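Local coordinates for protein GCN5 like acetylase + bromodomain (Cryptosporidium parvum, PDB 4LDF) that probably acetylates histone H3 as a GCN5-type transferase, of which this piece is the bromodomain, the module that in relatives recognises acetylated lysine, at residues W19-T24 with S72-E77; D23-H28 with K79-N84. One frame throughout, in Å; residues are numbered along the deposited sequence.

Overall arrangement
Both contacts join helix 14-27 to helix 71-88 in the interior of the bromodomain, a four-helix bundle, and their centres are 8 Å apart. On helix 14-27 the segments overlap at Asp23 and Thr24, and on helix 71-88 contact 2 follows contact 1, so the two helices meet at successive levels as they run in the same general direction. Helices 56-64 and 93-110 supply further side chains at both levels, so the pair faces each other diagonally across the core. Contact 2 lies nearer the centre of the chain, and its Met81 touches Phe34 in the long loop following helix 14-27, a loop that in bromodomains borders the acetyl-lysine pocket.

Contact 1: W19-T24 with S72-E77; sequences WQLLDT and SEFSSE
Phe74 reaches out of helix 71-88 and puts the far end of its ring against Leu21 and Leu22 of helix 14-27. Its CB already points toward that helix, and with CG anti to the backbone N (chi1 169°) the ring is carried straight on across the gap. The ring atoms next to CG do not yet meet the two leucines; contact begins at the outer half. On one side CE1 lies 3.7 Å from Leu22 CD2, with Leu22 CD1 slightly farther off. Leu22 CG joins in as well, 3.9 Å from both CE1 and CZ of Phe74. On the other, CE2 comes to 3.7 Å from Leu21 CD2. CZ, at the tip, is shared: it is 3.6 Å from Leu21 CD2, while Leu22 CD2 approaches it almost as closely. Both CD2 methyls sit at the rim of the ring, near its plane, so the leucines meet the ring at its edge.

Such a meeting of diagonal helices is what fills the middle of the left-handed four-helix bundle of a bromodomain. A long, flat, apolar side chain suits this place, since only its outer ring atoms need to reach helix 14-27 to touch both leucines, and the branched leucines offer a methyl on each side of its tip. The leucines differ in approach. Leu22 comes head-on from the direction opposite to the ring, whereas Leu21 slants across its line and touches through CD2. The flanking helices complete the apolar setting: Met59 of helix 56-64 touches both Leu22 and Phe74, and Leu110 of helix 93-110 touches both Leu21 and Phe74. Tyr68, just before helix 71-88, makes an edge-to-face ring contact with Phe74.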
loop_
_atom_site.group_PDB
_atom_site.type_symbol
_atom_site.label_atom_id
_atom_site.label_comp_id
_atom_site.label_asym_id
_atom_site.label_seq_id
_atom_site.Cartn_x
_atom_site.Cartn_y
_atom_site.Cartn_z
ATOM N N TRP A 19 5.296 8.251 -4.515
ATOM C CA TRP A 19 5.506 8.625 -3.107
ATOM C C TRP A 19 4.340 9.472 -2.579
ATOM O O TRP A 19 3.849 9.189 -1.481
ATOM C CB TRP A 19 6.865 9.326 -2.892
ATOM C CG TRP A 19 7.259 9.426 -1.445
ATOM C CD1 TRP A 19 8.025 8.537 -0.743
ATOM C CD2 TRP A 19 6.784 10.392 -0.490
ATOM N NE1 TRP A 19 8.118 8.931 0.573
ATOM C CE2 TRP A 19 7.358 10.062 0.758
ATOM C CE3 TRP A 19 5.958 11.523 -0.577
ATOM C CZ2 TRP A 19 7.088 10.794 1.921
ATOM C CZ3 TRP A 19 5.700 12.257 0.571
ATOM C CH2 TRP A 19 6.282 11.908 1.796
ATOM N N GLN A 20 3.869 10.489 -3.370
ATOM C CA GLN A 20 2.762 11.359 -2.950
ATOM C C GLN A 20 1.392 10.668 -2.889
ATOM O O GLN A 20 0.538 11.034 -2.065
ATOM C CB GLN A 20 2.728 12.665 -3.748
ATOM C CG GLN A 20 3.915 13.578 -3.426
ATOM C CD GLN A 20 3.795 14.933 -4.072
ATOM O OE1 GLN A 20 2.702 15.436 -4.345
ATOM N NE2 GLN A 20 4.925 15.559 -4.309
ATOM N N LEU A 21 1.190 9.663 -3.749
ATOM C CA LEU A 21 -0.015 8.825 -3.729
ATOM C C LEU A 21 -0.001 8.045 -2.397
ATOM O O LEU A 21 -1.007 7.978 -1.705
ATOM C CB LEU A 21 0.001 7.864 -4.930
ATOM C CG LEU A 21 -1.064 6.784 -5.032
ATOM C CD1 LEU A 21 -1.348 6.452 -6.492
ATOM C CD2 LEU A 21 -0.648 5.505 -4.307
ATOM N N LEU A 22 1.144 7.489 -2.054
ATOM C CA LEU A 22 1.349 6.709 -0.840
ATOM C C LEU A 22 1.195 7.588 0.388
ATOM O O LEU A 22 0.573 7.159 1.352
ATOM C CB LEU A 22 2.701 6.014 -0.866
ATOM C CG LEU A 22 2.849 4.841 -1.847
ATOM C CD1 LEU A 22 4.321 4.543 -2.066
ATOM C CD2 LEU A 22 2.122 3.579 -1.342
ATOM N N ASP A 23 1.693 8.839 0.314
ATOM C CA ASP A 23 1.530 9.834 1.373
ATOM C C ASP A 23 0.048 10.183 1.529
ATOM O O ASP A 23 -0.442 10.138 2.641
ATOM C CB ASP A 23 2.408 11.088 1.160
ATOM C CG ASP A 23 2.590 11.912 2.432
ATOM O OD1 ASP A 23 2.413 13.141 2.370
ATOM O OD2 ASP A 23 2.867 11.312 3.502
ATOM N N THR A 24 -0.679 10.427 0.419
ATOM C CA THR A 24 -2.125 10.683 0.480
ATOM C C THR A 24 -2.831 9.504 1.158
ATOM O O THR A 24 -3.645 9.714 2.069
ATOM C CB THR A 24 -2.712 10.937 -0.932
ATOM O OG1 THR A 24 -2.244 12.197 -1.376
ATOM C CG2 THR A 24 -4.261 10.964 -0.937
ATOM N N SER A 72 2.991 -0.482 -13.483
ATOM C CA SER A 72 2.467 -1.836 -13.216
ATOM C C SER A 72 3.098 -2.504 -11.997
ATOM O O SER A 72 2.377 -3.081 -11.176
ATOM C CB SER A 72 2.553 -2.743 -14.452
ATOM O OG SER A 72 3.877 -2.813 -14.957
ATOM N N GLU A 73 4.427 -2.373 -11.856
ATOM C CA GLU A 73 5.213 -2.888 -10.727
ATOM C C GLU A 73 4.649 -2.342 -9.408
ATOM O O GLU A 73 4.442 -3.111 -8.470
ATOM C CB GLU A 73 6.690 -2.451 -10.862
ATOM C CG GLU A 73 7.486 -3.251 -11.876
ATOM C CD GLU A 73 8.966 -2.918 -12.002
ATOM O OE1 GLU A 73 9.447 -1.993 -11.309
ATOM O OE2 GLU A 73 9.646 -3.588 -12.811
ATOM N N PHE A 74 4.363 -1.014 -9.349
ATOM C CA PHE A 74 3.819 -0.408 -8.138
ATOM C C PHE A 74 2.347 -0.793 -7.913
ATOM O O PHE A 74 1.980 -1.158 -6.796
ATOM C CB PHE A 74 4.002 1.127 -8.138
ATOM C CG PHE A 74 3.211 1.768 -7.027
ATOM C CD1 PHE A 74 3.553 1.551 -5.691
ATOM C CD2 PHE A 74 2.082 2.535 -7.306
ATOM C CE1 PHE A 74 2.776 2.080 -4.659
ATOM C CE2 PHE A 74 1.290 3.034 -6.274
ATOM C CZ PHE A 74 1.653 2.813 -4.956
ATOM N N SER A 75 1.508 -0.689 -8.956
ATOM C CA SER A 75 0.077 -1.018 -8.853
ATOM C C SER A 75 -0.176 -2.469 -8.426
ATOM O O SER A 75 -1.113 -2.707 -7.664
ATOM C CB SER A 75 -0.688 -0.638 -10.120
ATOM O OG SER A 75 -0.128 -1.220 -11.282
ATOM N N SER A 76 0.709 -3.421 -8.831
ATOM C CA SER A 76 0.616 -4.832 -8.426
ATOM C C SER A 76 0.884 -4.957 -6.930
ATOM O O SER A 76 0.165 -5.678 -6.240
ATOM C CB SER A 76 1.613 -5.695 -9.190
ATOM O OG SER A 76 1.496 -5.485 -10.584
ATOM N N GLU A 77 1.924 -4.257 -6.442
ATOM C CA GLU A 77 2.336 -4.234 -5.048
ATOM C C GLU A 77 1.272 -3.569 -4.176
ATOM O O GLU A 77 0.957 -4.085 -3.111
ATOM C CB GLU A 77 3.669 -3.484 -4.885
ATOM C CG GLU A 77 4.245 -3.688 -3.490
ATOM C CD GLU A 77 5.717 -3.392 -3.313
ATOM O OE1 GLU A 77 6.254 -3.703 -2.223
ATOM O OE2 GLU A 77 6.338 -2.869 -4.266
#

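Contact 2: D23-H28 with K79-N84; sequences DTLSRH and KRMFDN
One face of the Phe82 ring carries the CE methyl of its neighbour Met81, 3.6 Å above the plane and displaced toward the rim, while the edge meets Leu25 from helix 14-27. There Leu25 CD1 lies near the ring plane, 4.0 Å from Phe82 CZ. Asp23 OD1 lies at the edge of the Arg27 guanidinium, in its plane, a weak salt-bridge partner 3.5 Å from NE. In the four-helix bundle of the bromodomain Leu25 and Phe82 form a second level of the buried core, where a single leucine bridges the gap to two side chains of helix 71-88. The backbones stay well apart, with 12.0 Å between the CA atoms of Leu25 and Phe82, and the joining is left to long apolar groups.

Leu25 divides its two methyls between the partners. CD1 takes the phenylalanine, and CD2 meets Met81 CE tip to tip at 3.9 Å. The flexible methionine suits this double role: its chain is extended as far as SD and then bends (chi3 71°), which turns the terminal methyl to lie both over the Phe82 face and against the leucine. Phe82 starts differently, its CB not aimed at helix 14-27, yet the length of the ring brings CZ close to it. Around this trio, Ile56 of helix 56-64 touches Leu25, Leu102 of helix 93-110 touches Phe82, and Phe34 touches Met81.

Lys79 and Asp83 take no part in it: one turn apart, they form a salt bridge, Lys79 NZ lying 2.7 Å from Asp83 OD2, on that oxygen's syn lone pair.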
loop_
_atom_site.group_PDB
_atom_site.type_symbol
_atom_site.label_atom_id
_atom_site.label_comp_id
_atom_site.label_asym_id
_atom_site.label_seq_id
_atom_site.Cartn_x
_atom_site.Cartn_y
_atom_site.Cartn_z
ATOM N N ASP A 23 1.693 8.839 0.314
ATOM C CA ASP A 23 1.530 9.834 1.373
ATOM C C ASP A 23 0.048 10.183 1.529
ATOM O O ASP A 23 -0.442 10.138 2.641
ATOM C CB ASP A 23 2.408 11.088 1.160
ATOM C CG ASP A 23 2.590 11.912 2.432
ATOM O OD1 ASP A 23 2.413 13.141 2.370
ATOM O OD2 ASP A 23 2.867 11.312 3.502
ATOM N N THR A 24 -0.679 10.427 0.419
ATOM C CA THR A 24 -2.125 10.683 0.480
ATOM C C THR A 24 -2.831 9.504 1.158
ATOM O O THR A 24 -3.645 9.714 2.069
ATOM C CB THR A 24 -2.712 10.937 -0.932
ATOM O OG1 THR A 24 -2.244 12.197 -1.376
ATOM C CG2 THR A 24 -4.261 10.964 -0.937
ATOM N N LEU A 25 -2.519 8.270 0.692
ATOM C CA LEU A 25 -3.080 7.041 1.238
ATOM C C LEU A 25 -2.828 6.925 2.729
ATOM O O LEU A 25 -3.782 6.720 3.474
ATOM C CB LEU A 25 -2.591 5.789 0.484
ATOM C CG LEU A 25 -3.094 4.441 1.006
ATOM C CD1 LEU A 25 -4.597 4.216 0.692
ATOM C CD2 LEU A 25 -2.257 3.295 0.451
ATOM N N SER A 26 -1.565 7.061 3.167
ATOM C CA SER A 26 -1.171 6.952 4.583
ATOM C C SER A 26 -1.843 7.960 5.507
ATOM O O SER A 26 -2.104 7.624 6.660
ATOM C CB SER A 26 0.345 7.026 4.741
ATOM O OG SER A 26 0.843 8.248 4.226
ATOM N N ARG A 27 -2.126 9.184 5.011
ATOM C CA ARG A 27 -2.768 10.254 5.792
ATOM C C ARG A 27 -4.243 9.986 6.081
ATOM O O ARG A 27 -4.799 10.597 7.001
ATOM C CB ARG A 27 -2.546 11.638 5.163
ATOM C CG ARG A 27 -1.064 12.023 5.121
ATOM C CD ARG A 27 -0.844 13.312 4.378
ATOM N NE ARG A 27 0.275 14.062 4.942
ATOM C CZ ARG A 27 0.210 14.777 6.061
ATOM N NH1 ARG A 27 1.274 15.428 6.499
ATOM N NH2 ARG A 27 -0.923 14.846 6.750
ATOM N N HIS A 28 -4.870 9.064 5.336
ATOM C CA HIS A 28 -6.255 8.665 5.620
ATOM C C HIS A 28 -6.247 8.043 7.025
ATOM O O HIS A 28 -5.408 7.191 7.302
ATOM C CB HIS A 28 -6.763 7.620 4.610
ATOM C CG HIS A 28 -8.248 7.428 4.655
ATOM N ND1 HIS A 28 -8.872 6.835 5.740
ATOM C CD2 HIS A 28 -9.182 7.704 3.715
ATOM C CE1 HIS A 28 -10.157 6.803 5.442
ATOM N NE2 HIS A 28 -10.388 7.299 4.225
ATOM N N LYS A 79 -1.933 -3.251 -4.895
ATOM C CA LYS A 79 -3.099 -4.151 -4.879
ATOM C C LYS A 79 -2.849 -5.304 -3.908
ATOM O O LYS A 79 -3.740 -5.636 -3.125
ATOM C CB LYS A 79 -3.446 -4.706 -6.273
ATOM C CG LYS A 79 -4.832 -5.335 -6.281
ATOM C CD LYS A 79 -5.078 -6.216 -7.469
ATOM C CE LYS A 79 -6.518 -6.682 -7.492
ATOM N NZ LYS A 79 -6.757 -7.839 -6.578
ATOM N N ARG A 80 -1.635 -5.905 -3.969
ATOM C CA ARG A 80 -1.163 -6.977 -3.092
ATOM C C ARG A 80 -1.258 -6.544 -1.617
ATOM O O ARG A 80 -1.665 -7.349 -0.785
ATOM C CB ARG A 80 0.283 -7.391 -3.468
ATOM C CG ARG A 80 0.937 -8.389 -2.471
ATOM C CD ARG A 80 2.030 -9.281 -3.057
ATOM N NE ARG A 80 2.950 -8.575 -3.955
ATOM C CZ ARG A 80 4.010 -7.872 -3.566
ATOM N NH1 ARG A 80 4.789 -7.287 -4.463
ATOM N NH2 ARG A 80 4.298 -7.750 -2.274
ATOM N N MET A 81 -0.942 -5.260 -1.293
ATOM C CA MET A 81 -1.089 -4.806 0.097
ATOM C C MET A 81 -2.547 -5.028 0.595
ATOM O O MET A 81 -2.748 -5.549 1.696
ATOM C CB MET A 81 -0.700 -3.328 0.251
ATOM C CG MET A 81 -0.572 -2.910 1.706
ATOM S SD MET A 81 -0.303 -1.149 1.928
ATOM C CE MET A 81 -1.963 -0.494 1.449
ATOM N N PHE A 82 -3.533 -4.639 -0.213
ATOM C CA PHE A 82 -4.958 -4.792 0.151
ATOM C C PHE A 82 -5.428 -6.261 0.124
ATOM O O PHE A 82 -6.167 -6.696 1.018
ATOM C CB PHE A 82 -5.830 -3.885 -0.717
ATOM C CG PHE A 82 -5.578 -2.411 -0.482
ATOM C CD1 PHE A 82 -5.842 -1.831 0.760
ATOM C CD2 PHE A 82 -5.144 -1.589 -1.517
ATOM C CE1 PHE A 82 -5.618 -0.467 0.977
ATOM C CE2 PHE A 82 -4.968 -0.219 -1.314
ATOM C CZ PHE A 82 -5.208 0.334 -0.071
ATOM N N ASP A 83 -4.917 -7.031 -0.854
ATOM C CA ASP A 83 -5.199 -8.449 -1.015
ATOM C C ASP A 83 -4.685 -9.270 0.171
ATOM O O ASP A 83 -5.433 -10.105 0.682
ATOM C CB ASP A 83 -4.656 -8.980 -2.359
ATOM C CG ASP A 83 -5.502 -8.611 -3.571
ATOM O OD1 ASP A 83 -6.689 -8.239 -3.388
ATOM O OD2 ASP A 83 -4.999 -8.730 -4.702
ATOM N N ASN A 84 -3.447 -8.994 0.631
ATOM C CA ASN A 84 -2.798 -9.627 1.800
ATOM C C ASN A 84 -3.643 -9.430 3.042
ATOM O O ASN A 84 -3.882 -10.398 3.752
ATOM C CB ASN A 84 -1.390 -9.045 2.056
ATOM C CG ASN A 84 -0.321 -9.517 1.108
ATOM O OD1 ASN A 84 -0.515 -10.445 0.329
ATOM N ND2 ASN A 84 0.851 -8.904 1.181
#